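Local atomic coordinates of peptidase (Yersinia bercovieri, PDB entry 5NYW), a protein that is of unknown function but, as an ancestral beta-subunit (Anbu) related to the proteasome and HslV, is probably an Ntn-hydrolase-type peptidase that assembles into a multimer. Residues M6-G11 with D169-C174; R31-F36 with E206-I211; E123-F128 with M196-D201; T143-I148 with R160-D165. All blocks are in the same frame, centred on the assembly; numbering follows the deposited sequence.

Interaction 1. Residues M6-G11 with D169-C174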
# COMPACT_ATOMS: atom_id res chain seq x y z
N MET L 6 -41.11 -12.39 17.02
CA MET L 6 -41.44 -11.70 18.25
C MET L 6 -40.92 -12.46 19.47
O MET L 6 -41.10 -13.68 19.57
CB MET L 6 -42.96 -11.53 18.38
CG MET L 6 -43.61 -10.79 17.23
SD MET L 6 -45.40 -11.03 17.16
CE MET L 6 -45.87 -9.87 15.88
N ARG L 7 -40.22 -11.75 20.36
CA ARG L 7 -39.78 -12.34 21.62
C ARG L 7 -40.56 -11.79 22.80
O ARG L 7 -40.42 -10.62 23.16
CB ARG L 7 -38.29 -12.09 21.84
CG ARG L 7 -37.75 -12.58 23.17
CD ARG L 7 -36.30 -12.16 23.33
NE ARG L 7 -35.76 -12.42 24.67
CZ ARG L 7 -35.71 -11.52 25.65
NH1 ARG L 7 -35.20 -11.87 26.82
NH2 ARG L 7 -36.15 -10.28 25.47
N LEU L 8 -41.35 -12.66 23.43
CA LEU L 8 -42.23 -12.28 24.53
C LEU L 8 -41.79 -13.00 25.79
O LEU L 8 -40.89 -13.84 25.72
CB LEU L 8 -43.68 -12.62 24.22
CG LEU L 8 -44.09 -12.29 22.79
CD1 LEU L 8 -45.13 -13.27 22.34
CD2 LEU L 8 -44.58 -10.85 22.71
N SER L 9 -42.40 -12.67 26.92
CA SER L 9 -42.04 -13.30 28.19
C SER L 9 -42.31 -14.80 28.19
O SER L 9 -41.57 -15.57 28.82
CB SER L 9 -42.76 -12.62 29.35
OG SER L 9 -44.16 -12.62 29.16
N SER L 10 -43.38 -15.22 27.52
CA SER L 10 -43.81 -16.62 27.53
C SER L 10 -43.32 -17.47 26.35
O SER L 10 -43.54 -18.68 26.32
CB SER L 10 -45.34 -16.68 27.62
OG SER L 10 -45.95 -15.81 26.68
N GLY L 11 -42.68 -16.85 25.36
CA GLY L 11 -42.21 -17.56 24.18
C GLY L 11 -41.91 -16.70 22.96
O GLY L 11 -41.90 -15.47 23.03
N ASP L 169 -50.66 -16.43 21.86
CA ASP L 169 -51.71 -16.53 20.85
C ASP L 169 -52.04 -15.16 20.27
O ASP L 169 -52.29 -15.04 19.06
CB ASP L 169 -52.96 -17.18 21.41
CG ASP L 169 -52.83 -18.67 21.51
OD1 ASP L 169 -51.72 -19.18 21.24
OD2 ASP L 169 -53.83 -19.34 21.85
N GLN L 170 -52.00 -14.13 21.10
CA GLN L 170 -52.26 -12.79 20.63
C GLN L 170 -51.10 -12.29 19.77
O GLN L 170 -51.31 -11.50 18.84
CB GLN L 170 -52.49 -11.83 21.79
CG GLN L 170 -53.76 -12.07 22.58
CD GLN L 170 -54.03 -10.92 23.54
OE1 GLN L 170 -53.17 -10.06 23.75
NE2 GLN L 170 -55.22 -10.89 24.11
N ALA L 171 -49.88 -12.72 20.08
CA ALA L 171 -48.72 -12.36 19.26
C ALA L 171 -48.81 -12.96 17.86
O ALA L 171 -48.55 -12.30 16.86
CB ALA L 171 -47.46 -12.81 19.92
N MET L 172 -49.21 -14.22 17.79
CA MET L 172 -49.36 -14.84 16.50
C MET L 172 -50.51 -14.17 15.74
O MET L 172 -50.38 -13.91 14.54
CB MET L 172 -49.63 -16.34 16.64
CG MET L 172 -49.85 -17.02 15.29
SD MET L 172 -48.50 -16.72 14.11
CE MET L 172 -47.19 -17.71 14.82
N GLN L 173 -51.59 -13.83 16.45
CA GLN L 173 -52.70 -13.08 15.83
C GLN L 173 -52.23 -11.76 15.25
O GLN L 173 -52.58 -11.40 14.12
CB GLN L 173 -53.82 -12.80 16.83
CG GLN L 173 -54.71 -13.98 17.11
CD GLN L 173 -55.78 -13.67 18.15
OE1 GLN L 173 -55.54 -12.94 19.11
NE2 GLN L 173 -56.97 -14.20 17.94
N CYS L 174 -51.41 -11.05 16.02
CA CYS L 174 -50.85 -9.79 15.57
C CYS L 174 -50.00 -9.99 14.31
O CYS L 174 -50.15 -9.23 13.35
CB CYS L 174 -50.03 -9.18 16.70
SG CYS L 174 -49.17 -7.68 16.27

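Interaction 2. Residues R31-F36 with E206-I211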
# COMPACT_ATOMS: atom_id res chain seq x y z
N ARG L 31 -39.47 -21.47 0.76
CA ARG L 31 -39.66 -21.38 2.20
C ARG L 31 -38.63 -20.43 2.86
O ARG L 31 -37.43 -20.50 2.56
CB ARG L 31 -39.64 -22.78 2.80
CG ARG L 31 -39.94 -22.86 4.28
CD ARG L 31 -40.33 -24.27 4.63
NE ARG L 31 -39.31 -25.20 4.18
CZ ARG L 31 -38.29 -25.60 4.92
NH1 ARG L 31 -38.15 -25.13 6.15
NH2 ARG L 31 -37.40 -26.44 4.41
N LYS L 32 -39.12 -19.57 3.75
CA LYS L 32 -38.32 -18.51 4.40
C LYS L 32 -38.30 -18.68 5.92
O LYS L 32 -38.09 -17.73 6.68
CB LYS L 32 -38.87 -17.12 4.01
CG LYS L 32 -38.82 -16.81 2.51
CD LYS L 32 -39.46 -15.47 2.18
CE LYS L 32 -39.46 -15.20 0.67
NZ LYS L 32 -38.09 -15.13 0.06
N LEU L 33 -38.58 -19.90 6.35
CA LEU L 33 -38.52 -20.25 7.75
C LEU L 33 -37.93 -21.67 7.86
O LEU L 33 -38.55 -22.64 7.44
CB LEU L 33 -39.89 -20.16 8.40
CG LEU L 33 -39.99 -20.24 9.92
CD1 LEU L 33 -41.28 -19.55 10.34
CD2 LEU L 33 -39.97 -21.68 10.45
N HIS L 34 -36.73 -21.77 8.43
CA HIS L 34 -36.05 -23.07 8.51
C HIS L 34 -35.78 -23.42 9.96
O HIS L 34 -35.61 -22.52 10.79
CB HIS L 34 -34.78 -23.04 7.68
CG HIS L 34 -35.04 -22.94 6.20
ND1 HIS L 34 -35.18 -24.05 5.40
CD2 HIS L 34 -35.24 -21.87 5.40
CE1 HIS L 34 -35.42 -23.66 4.16
NE2 HIS L 34 -35.48 -22.35 4.13
N LEU L 35 -35.74 -24.71 10.28
CA LEU L 35 -35.68 -25.15 11.68
C LEU L 35 -34.43 -25.92 12.03
O LEU L 35 -33.99 -26.78 11.28
CB LEU L 35 -36.88 -26.03 12.02
CG LEU L 35 -38.25 -25.39 12.26
CD1 LEU L 35 -39.28 -26.50 12.40
CD2 LEU L 35 -38.24 -24.51 13.49
N PHE L 36 -33.86 -25.63 13.20
CA PHE L 36 -32.77 -26.46 13.70
C PHE L 36 -33.11 -26.98 15.09
O PHE L 36 -33.13 -26.21 16.07
CB PHE L 36 -31.44 -25.69 13.70
CG PHE L 36 -31.01 -25.24 12.33
CD1 PHE L 36 -31.55 -24.10 11.76
CD2 PHE L 36 -30.12 -25.99 11.59
CE1 PHE L 36 -31.17 -23.69 10.50
CE2 PHE L 36 -29.74 -25.60 10.33
CZ PHE L 36 -30.27 -24.44 9.77
N GLU L 206 -43.56 -28.48 17.51
CA GLU L 206 -44.85 -29.09 17.27
C GLU L 206 -45.80 -28.06 16.67
O GLU L 206 -46.63 -28.38 15.82
CB GLU L 206 -45.43 -29.65 18.58
CG GLU L 206 -46.75 -30.38 18.44
CD GLU L 206 -46.62 -31.67 17.63
OE1 GLU L 206 -45.49 -32.20 17.49
OE2 GLU L 206 -47.66 -32.14 17.11
N GLN L 207 -45.68 -26.81 17.11
CA GLN L 207 -46.53 -25.75 16.61
C GLN L 207 -45.90 -25.01 15.42
O GLN L 207 -45.74 -23.79 15.46
CB GLN L 207 -46.87 -24.76 17.73
CG GLN L 207 -47.68 -25.37 18.85
CD GLN L 207 -48.12 -24.35 19.89
OE1 GLN L 207 -49.02 -23.54 19.67
NE2 GLN L 207 -47.47 -24.40 21.05
N GLN L 208 -45.56 -25.76 14.38
CA GLN L 208 -45.16 -25.17 13.10
C GLN L 208 -46.25 -25.40 12.07
O GLN L 208 -46.74 -26.52 11.93
CB GLN L 208 -43.88 -25.77 12.58
CG GLN L 208 -43.38 -25.01 11.39
CD GLN L 208 -42.40 -25.80 10.57
OE1 GLN L 208 -42.00 -26.91 10.94
NE2 GLN L 208 -41.99 -25.24 9.43
N TYR L 209 -46.62 -24.36 11.31
CA TYR L 209 -47.79 -24.45 10.44
C TYR L 209 -47.57 -23.82 9.06
O TYR L 209 -47.02 -22.72 8.96
CB TYR L 209 -48.97 -23.73 11.10
CG TYR L 209 -49.35 -24.25 12.46
CD1 TYR L 209 -49.88 -25.52 12.64
CD2 TYR L 209 -49.10 -23.48 13.60
CE1 TYR L 209 -50.22 -25.99 13.90
CE2 TYR L 209 -49.42 -23.95 14.87
CZ TYR L 209 -49.98 -25.20 15.01
OH TYR L 209 -50.30 -25.66 16.26
N ARG L 210 -48.09 -24.47 8.02
CA ARG L 210 -48.15 -23.84 6.70
C ARG L 210 -49.55 -23.29 6.40
O ARG L 210 -50.54 -24.01 6.41
CB ARG L 210 -47.75 -24.82 5.58
CG ARG L 210 -48.06 -24.27 4.18
CD ARG L 210 -47.17 -24.81 3.10
NE ARG L 210 -45.85 -24.18 3.06
CZ ARG L 210 -45.01 -24.30 2.04
NH1 ARG L 210 -43.83 -23.70 2.06
NH2 ARG L 210 -45.35 -25.03 0.98
N ILE L 211 -49.62 -22.00 6.14
CA ILE L 211 -50.89 -21.35 5.88
C ILE L 211 -51.10 -21.06 4.40
O ILE L 211 -50.50 -20.13 3.85
CB ILE L 211 -51.00 -20.07 6.69
CG1 ILE L 211 -51.04 -20.43 8.18
CG2 ILE L 211 -52.25 -19.30 6.30
CD1 ILE L 211 -50.93 -19.26 9.07

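Interaction 3. Residues E123-F128 with M196-D201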
# COMPACT_ATOMS: atom_id res chain seq x y z
N GLU L 123 -30.66 -21.53 28.96
CA GLU L 123 -30.82 -20.09 28.80
C GLU L 123 -32.28 -19.79 28.41
O GLU L 123 -33.03 -20.69 28.04
CB GLU L 123 -29.82 -19.54 27.77
CG GLU L 123 -30.16 -19.86 26.33
CD GLU L 123 -29.19 -19.23 25.33
OE1 GLU L 123 -29.38 -19.47 24.12
OE2 GLU L 123 -28.26 -18.47 25.74
N GLY L 124 -32.67 -18.52 28.50
CA GLY L 124 -34.01 -18.12 28.13
C GLY L 124 -34.12 -17.90 26.63
O GLY L 124 -33.25 -18.28 25.86
N LEU L 125 -35.22 -17.31 26.20
CA LEU L 125 -35.43 -17.03 24.80
C LEU L 125 -34.50 -15.95 24.31
O LEU L 125 -34.29 -14.96 25.00
CB LEU L 125 -36.84 -16.57 24.56
CG LEU L 125 -37.88 -17.44 25.21
CD1 LEU L 125 -39.16 -16.68 25.08
CD2 LEU L 125 -37.93 -18.79 24.53
N ARG L 126 -33.94 -16.14 23.12
CA ARG L 126 -33.14 -15.07 22.51
C ARG L 126 -33.51 -14.92 21.04
O ARG L 126 -33.84 -15.89 20.36
CB ARG L 126 -31.65 -15.35 22.68
CG ARG L 126 -31.25 -15.47 24.13
CD ARG L 126 -29.75 -15.61 24.35
NE ARG L 126 -29.05 -14.34 24.22
CZ ARG L 126 -27.76 -14.18 24.50
NH1 ARG L 126 -27.05 -15.21 24.94
NH2 ARG L 126 -27.18 -12.98 24.37
N LEU L 127 -33.49 -13.68 20.57
CA LEU L 127 -33.86 -13.34 19.19
C LEU L 127 -32.88 -12.32 18.61
O LEU L 127 -32.62 -11.30 19.25
CB LEU L 127 -35.28 -12.77 19.14
CG LEU L 127 -35.76 -12.17 17.82
CD1 LEU L 127 -35.79 -13.22 16.73
CD2 LEU L 127 -37.13 -11.48 17.97
N PHE L 128 -32.33 -12.59 17.42
CA PHE L 128 -31.35 -11.70 16.78
C PHE L 128 -31.75 -11.28 15.37
O PHE L 128 -32.47 -12.00 14.66
CB PHE L 128 -29.94 -12.33 16.67
CG PHE L 128 -29.26 -12.62 17.99
CD1 PHE L 128 -29.67 -13.69 18.79
CD2 PHE L 128 -28.28 -11.77 18.48
CE1 PHE L 128 -29.05 -13.94 20.01
CE2 PHE L 128 -27.68 -12.01 19.70
CZ PHE L 128 -28.07 -13.10 20.46
N MET L 196 -44.88 -20.26 13.14
CA MET L 196 -44.60 -21.13 14.26
C MET L 196 -44.75 -20.43 15.61
O MET L 196 -44.38 -19.27 15.76
CB MET L 196 -43.20 -21.71 14.15
CG MET L 196 -42.81 -22.46 15.39
SD MET L 196 -41.27 -23.30 15.20
CE MET L 196 -40.86 -23.61 16.91
N ILE L 197 -45.29 -21.15 16.58
CA ILE L 197 -45.28 -20.69 17.96
C ILE L 197 -44.31 -21.57 18.76
O ILE L 197 -44.43 -22.80 18.74
CB ILE L 197 -46.65 -20.76 18.60
CG1 ILE L 197 -47.63 -19.86 17.86
CG2 ILE L 197 -46.54 -20.45 20.08
CD1 ILE L 197 -49.05 -19.94 18.40
N TYR L 198 -43.35 -20.95 19.43
CA TYR L 198 -42.44 -21.67 20.32
C TYR L 198 -42.64 -21.25 21.76
O TYR L 198 -42.23 -20.15 22.17
CB TYR L 198 -40.98 -21.44 19.95
CG TYR L 198 -40.06 -22.13 20.94
CD1 TYR L 198 -39.75 -23.48 20.81
CD2 TYR L 198 -39.55 -21.44 22.04
CE1 TYR L 198 -38.93 -24.11 21.73
CE2 TYR L 198 -38.75 -22.06 22.96
CZ TYR L 198 -38.43 -23.39 22.80
OH TYR L 198 -37.61 -23.99 23.73
N PRO L 199 -43.29 -22.10 22.56
CA PRO L 199 -43.44 -21.82 23.99
C PRO L 199 -42.14 -22.00 24.81
O PRO L 199 -41.34 -22.89 24.53
CB PRO L 199 -44.52 -22.81 24.43
CG PRO L 199 -44.53 -23.88 23.41
CD PRO L 199 -44.05 -23.28 22.12
N LEU L 200 -41.94 -21.11 25.78
CA LEU L 200 -40.77 -21.14 26.65
C LEU L 200 -40.53 -22.52 27.25
O LEU L 200 -41.46 -23.18 27.72
CB LEU L 200 -40.91 -20.09 27.76
CG LEU L 200 -39.86 -20.08 28.88
CD1 LEU L 200 -38.47 -19.77 28.33
CD2 LEU L 200 -40.24 -19.09 29.99
N ASP L 201 -39.28 -22.95 27.19
CA ASP L 201 -38.81 -24.19 27.80
C ASP L 201 -39.44 -25.46 27.21
O ASP L 201 -39.27 -26.55 27.76
CB ASP L 201 -39.01 -24.19 29.32
CG ASP L 201 -38.14 -23.17 30.03
OD1 ASP L 201 -37.02 -22.91 29.55
OD2 ASP L 201 -38.53 -22.69 31.12

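Interaction 4. Residues T143-I148 with R160-D165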
# COMPACT_ATOMS: atom_id res chain seq x y z
N THR L 143 -37.61 -3.40 22.70
CA THR L 143 -37.84 -3.71 21.28
C THR L 143 -37.99 -5.24 21.14
O THR L 143 -37.02 -5.95 20.89
CB THR L 143 -36.68 -3.18 20.40
OG1 THR L 143 -36.54 -1.76 20.57
CG2 THR L 143 -36.92 -3.51 18.93
N PRO L 144 -39.22 -5.75 21.33
CA PRO L 144 -39.38 -7.20 21.41
C PRO L 144 -39.65 -7.90 20.08
O PRO L 144 -39.98 -9.08 20.11
CB PRO L 144 -40.57 -7.35 22.38
CG PRO L 144 -41.39 -6.14 22.15
CD PRO L 144 -40.43 -5.02 21.77
N TYR L 145 -39.49 -7.22 18.95
CA TYR L 145 -39.71 -7.85 17.64
C TYR L 145 -38.75 -7.29 16.56
O TYR L 145 -38.26 -6.16 16.69
CB TYR L 145 -41.17 -7.66 17.18
CG TYR L 145 -41.45 -6.24 16.71
CD1 TYR L 145 -41.77 -5.24 17.62
CD2 TYR L 145 -41.34 -5.89 15.35
CE1 TYR L 145 -42.01 -3.93 17.21
CE2 TYR L 145 -41.58 -4.58 14.93
CZ TYR L 145 -41.92 -3.60 15.86
OH TYR L 145 -42.17 -2.29 15.45
N PHE L 146 -38.54 -8.06 15.48
CA PHE L 146 -37.76 -7.60 14.31
C PHE L 146 -38.51 -7.88 13.03
O PHE L 146 -39.23 -8.87 12.93
CB PHE L 146 -36.40 -8.32 14.23
CG PHE L 146 -35.44 -7.92 15.28
CD1 PHE L 146 -35.25 -6.59 15.60
CD2 PHE L 146 -34.71 -8.89 15.97
CE1 PHE L 146 -34.34 -6.23 16.60
CE2 PHE L 146 -33.81 -8.53 16.96
CZ PHE L 146 -33.62 -7.20 17.28
N GLN L 147 -38.34 -7.03 12.03
CA GLN L 147 -38.90 -7.34 10.72
C GLN L 147 -37.80 -7.31 9.65
O GLN L 147 -36.92 -6.45 9.70
CB GLN L 147 -40.01 -6.36 10.33
CG GLN L 147 -41.06 -6.08 11.39
CD GLN L 147 -41.98 -4.95 10.93
OE1 GLN L 147 -41.63 -3.78 11.04
NE2 GLN L 147 -43.17 -5.30 10.43
N ILE L 148 -37.87 -8.20 8.67
CA ILE L 148 -37.01 -8.11 7.48
C ILE L 148 -37.89 -8.22 6.22
O ILE L 148 -39.02 -8.72 6.28
CB ILE L 148 -35.90 -9.20 7.48
CG1 ILE L 148 -36.47 -10.61 7.58
CG2 ILE L 148 -34.92 -8.95 8.65
CD1 ILE L 148 -35.40 -11.74 7.59
N ARG L 160 -49.02 -1.03 17.67
CA ARG L 160 -50.24 -0.70 18.42
C ARG L 160 -50.60 -1.70 19.51
O ARG L 160 -51.08 -1.31 20.57
CB ARG L 160 -51.44 -0.60 17.47
CG ARG L 160 -51.51 0.67 16.66
CD ARG L 160 -52.78 0.68 15.82
NE ARG L 160 -52.85 1.83 14.92
CZ ARG L 160 -53.29 3.03 15.29
NH1 ARG L 160 -53.73 3.23 16.53
NH2 ARG L 160 -53.31 4.03 14.41
N VAL L 161 -50.35 -2.99 19.26
CA VAL L 161 -50.87 -4.02 20.14
C VAL L 161 -49.81 -4.94 20.78
O VAL L 161 -50.09 -5.55 21.81
CB VAL L 161 -51.89 -4.91 19.39
CG1 VAL L 161 -52.92 -4.05 18.69
CG2 VAL L 161 -51.21 -5.79 18.39
N LEU L 162 -48.61 -5.01 20.22
CA LEU L 162 -47.61 -5.94 20.76
C LEU L 162 -46.75 -5.25 21.82
O LEU L 162 -46.31 -4.11 21.64
CB LEU L 162 -46.71 -6.52 19.66
CG LEU L 162 -45.79 -7.69 20.10
CD1 LEU L 162 -46.54 -9.02 20.20
CD2 LEU L 162 -44.55 -7.86 19.23
N SER L 163 -46.54 -5.95 22.93
CA SER L 163 -45.59 -5.57 23.97
C SER L 163 -44.98 -6.86 24.49
O SER L 163 -45.48 -7.94 24.19
CB SER L 163 -46.26 -4.76 25.09
OG SER L 163 -47.28 -5.51 25.72
N TYR L 164 -43.91 -6.75 25.28
CA TYR L 164 -43.19 -7.93 25.78
C TYR L 164 -44.11 -8.92 26.51
O TYR L 164 -43.85 -10.13 26.53
CB TYR L 164 -42.04 -7.49 26.70
CG TYR L 164 -41.14 -8.58 27.23
CD1 TYR L 164 -40.25 -9.24 26.38
CD2 TYR L 164 -41.16 -8.95 28.58
CE1 TYR L 164 -39.41 -10.24 26.87
CE2 TYR L 164 -40.32 -9.95 29.07
CZ TYR L 164 -39.45 -10.59 28.21
OH TYR L 164 -38.60 -11.58 28.68
N ASP L 165 -45.18 -8.41 27.10
CA ASP L 165 -46.07 -9.23 27.93
C ASP L 165 -47.29 -9.77 27.20
O ASP L 165 -48.11 -10.46 27.80
CB ASP L 165 -46.52 -8.42 29.14
CG ASP L 165 -45.40 -8.19 30.13
OD1 ASP L 165 -44.70 -9.16 30.48
OD2 ASP L 165 -45.22 -7.03 30.55

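Interaction 1. Residues M6-G11 with D169-C174
M6 of strand 2-7 lies opposite A171 of helix 168-185, the two CA atoms 7.4 Å apart, and M6 turns its CB toward the helix. The thioether of M6 does most of the touching. With CG beside the backbone N (chi1 -57°) and the rest of the chain extended, it reaches along the helix: M6 SD packs 3.9 Å from A171 CB and also comes 3.4 Å from A171 O. Its terminal methyl goes one turn further, where M6 CE meets C174 SG at 4.0 Å. Two residues along the chain from M6, L8 adds one branch, L8 CD1 pressing on A171 CB at 3.4 Å. The small methyl of A171 is therefore met both by the sulfur of M6 and by a leucine branch. The touching residues are all buried; their side chains meet through carbon and sulfur, and the M6 sulfur also lies against a carbonyl oxygen. Behind L8, the turn 8-11 is closed by a bond from L8 N to G11 O. This is the packing of a beta-sheet under a helix layer, as in the sandwich of Ntn hydrolases. M6 pairs through its backbone with A13 of strand 11-23, L162 joins both M6 and L8 from the loop before the helix, C174 also packs on I158 and V161 of helix 155-161, and on another side of helix 168-185 M172 touches V195 and I197 of strand 193-199.

Interaction 2. Residues R31-F36 with E206-I211
L35 and Q208 approach from opposite directions in the space between two strands, the amide oxygen of Q208 lying by a branch of the leucine. L35 CD1 is 3.7 Å from Q208 CD; its 3.1 Å approach to Q208 OE1 is short and doubtful. The other end of the amide rests near a second leucine, with Q208 NE2 4.2 Å from L33 CD2. The glutamine reaches this place because its chain is extended, CG anti to the backbone N (chi1 -171°). Further along, R31 CB sits at the edge of the R210 guanidinium, 4.4 Å from R210 NH1. The two arginines are near each other, yet R210 has carboxylate partners, D194 of its own chain and D142 of a neighbouring subunit, which probably offset the like charges. R31 is steadied within its own segment: R31 NH1 donates to L33 O at 2.8 Å, and H34 lays CE1 over one face of the guanidinium while H34 NE2 bonds to R31 O. R31 NE hydrogen-bonds to a bound PEG, probably from the crystallisation liquor. Between R31 and L33, K32 NZ reaches OG1 of T1, the N-terminal threonine, which is in keeping with the active-site arrangement of proteasome-type Ntn hydrolases. The touching parts, residues 31-35 and 208-210, run nearly antiparallel (170°), but strands 33-38 and 208-211 belong to different sheets: the former pairs with strand 42-50 and the latter with strand 193-199, whose M196 is touched by L35, while H34 and F36 turn to helix 52-65.

Interaction 3. Residues E123-F128 with M196-D201
L125 keeps CG anti to its carbonyl carbon (chi1 -48°), whereas Y198 and L200 both hold CG anti to the backbone N (chi1 176° and 173°), and these settings bring the three side chains together. L125 puts one branch against the tyrosine: L125 CD2 lies in the plane of the Y198 ring, at its edge, 3.7 Å from Y198 CE2 and 4.0 Å from Y198 CD2. From the loop after strand 193-199, L200 CD1 packs 3.9 Å from L125 CG, so that L125 is met by an aromatic edge and by an aliphatic methyl. The end of the tyrosine points past this contact, its OH bonding to Q119 OE1 and to the backbone N of F203. Q119 of strand 112-120 also donates to D201 OD1 and E123 O, and thereby links the two segments. Within 123-128, E123 OE2 and R126 NH1 form a salt bridge of 3.6 Å in the plane of the guanidinium. The chemistry is thus divided: apolar atoms make the meeting between the two segments, while Q119 serves the Y198 hydroxyl, D201 OD1 and E123 O beside it, which probably holds the hydroxyl end of the tyrosine in place.

Interaction 4. Residues T143-I148 with R160-D165
The Y164 ring meets P144 at its edge: P144 CB approaches near the ring plane, 4.4 Å from Y164 CD1. The Y145 ring is approached obliquely by L162 CD2 and has Q147 CG at its edge, in plane, a neighbour from two residues further along the same strand. P144 also lies against the backbone of 160-165, with P144 CG 4.1 Å from Y164 N and 4.3 Å from S163 C; the CA atoms of P144 and Y164 are 5.8 Å apart. L162, the first residue to leave helix 155-161, brings its CD2 to 4.0 Å from Y145 CB and 4.1 Å from Y145 CD1. Y145 sets its CG between the backbone N and the carbonyl carbon (chi1 74°), a tighter position than the alternatives, and its hydroxyl bonds to D159 and K155 of helix 155-161. Strand 2-7 and the turn after it link the two segments: R7 pairs through its backbone with P144 and S9 with Y164, while L162 also packs on M6 and L8. The contact itself consists of proline, leucine and tyrosine carbons and the backbone of S163 and Y164, and the polar bonding lies in its surroundings. Its cohesion is therefore probably a matter of shape fit with modest burial, the direction of Y145 being set by the polar pair at its hydroxyl.

Interactions 1 and 3 are buried, while interactions 2 and 4 lie toward the surface. Interactions 1 and 4 use neighbouring strands of one sheet, 2-7 and 145-149; interaction 1 lays a helix on that sheet, interaction 4 the loop leaving a helix. Interaction 3 touches interaction 1 through R7 NE and L125 O, and interaction 2 through Q207 O and I197 N; together, interactions 2 and 3 bridge the two sheets. Sulfur and aliphatic carbon dominate interaction 1, an aromatic edge enters interactions 3 and 4, and interaction 2 alone brings amide and guanidinium ends across, beside a neighbouring subunit.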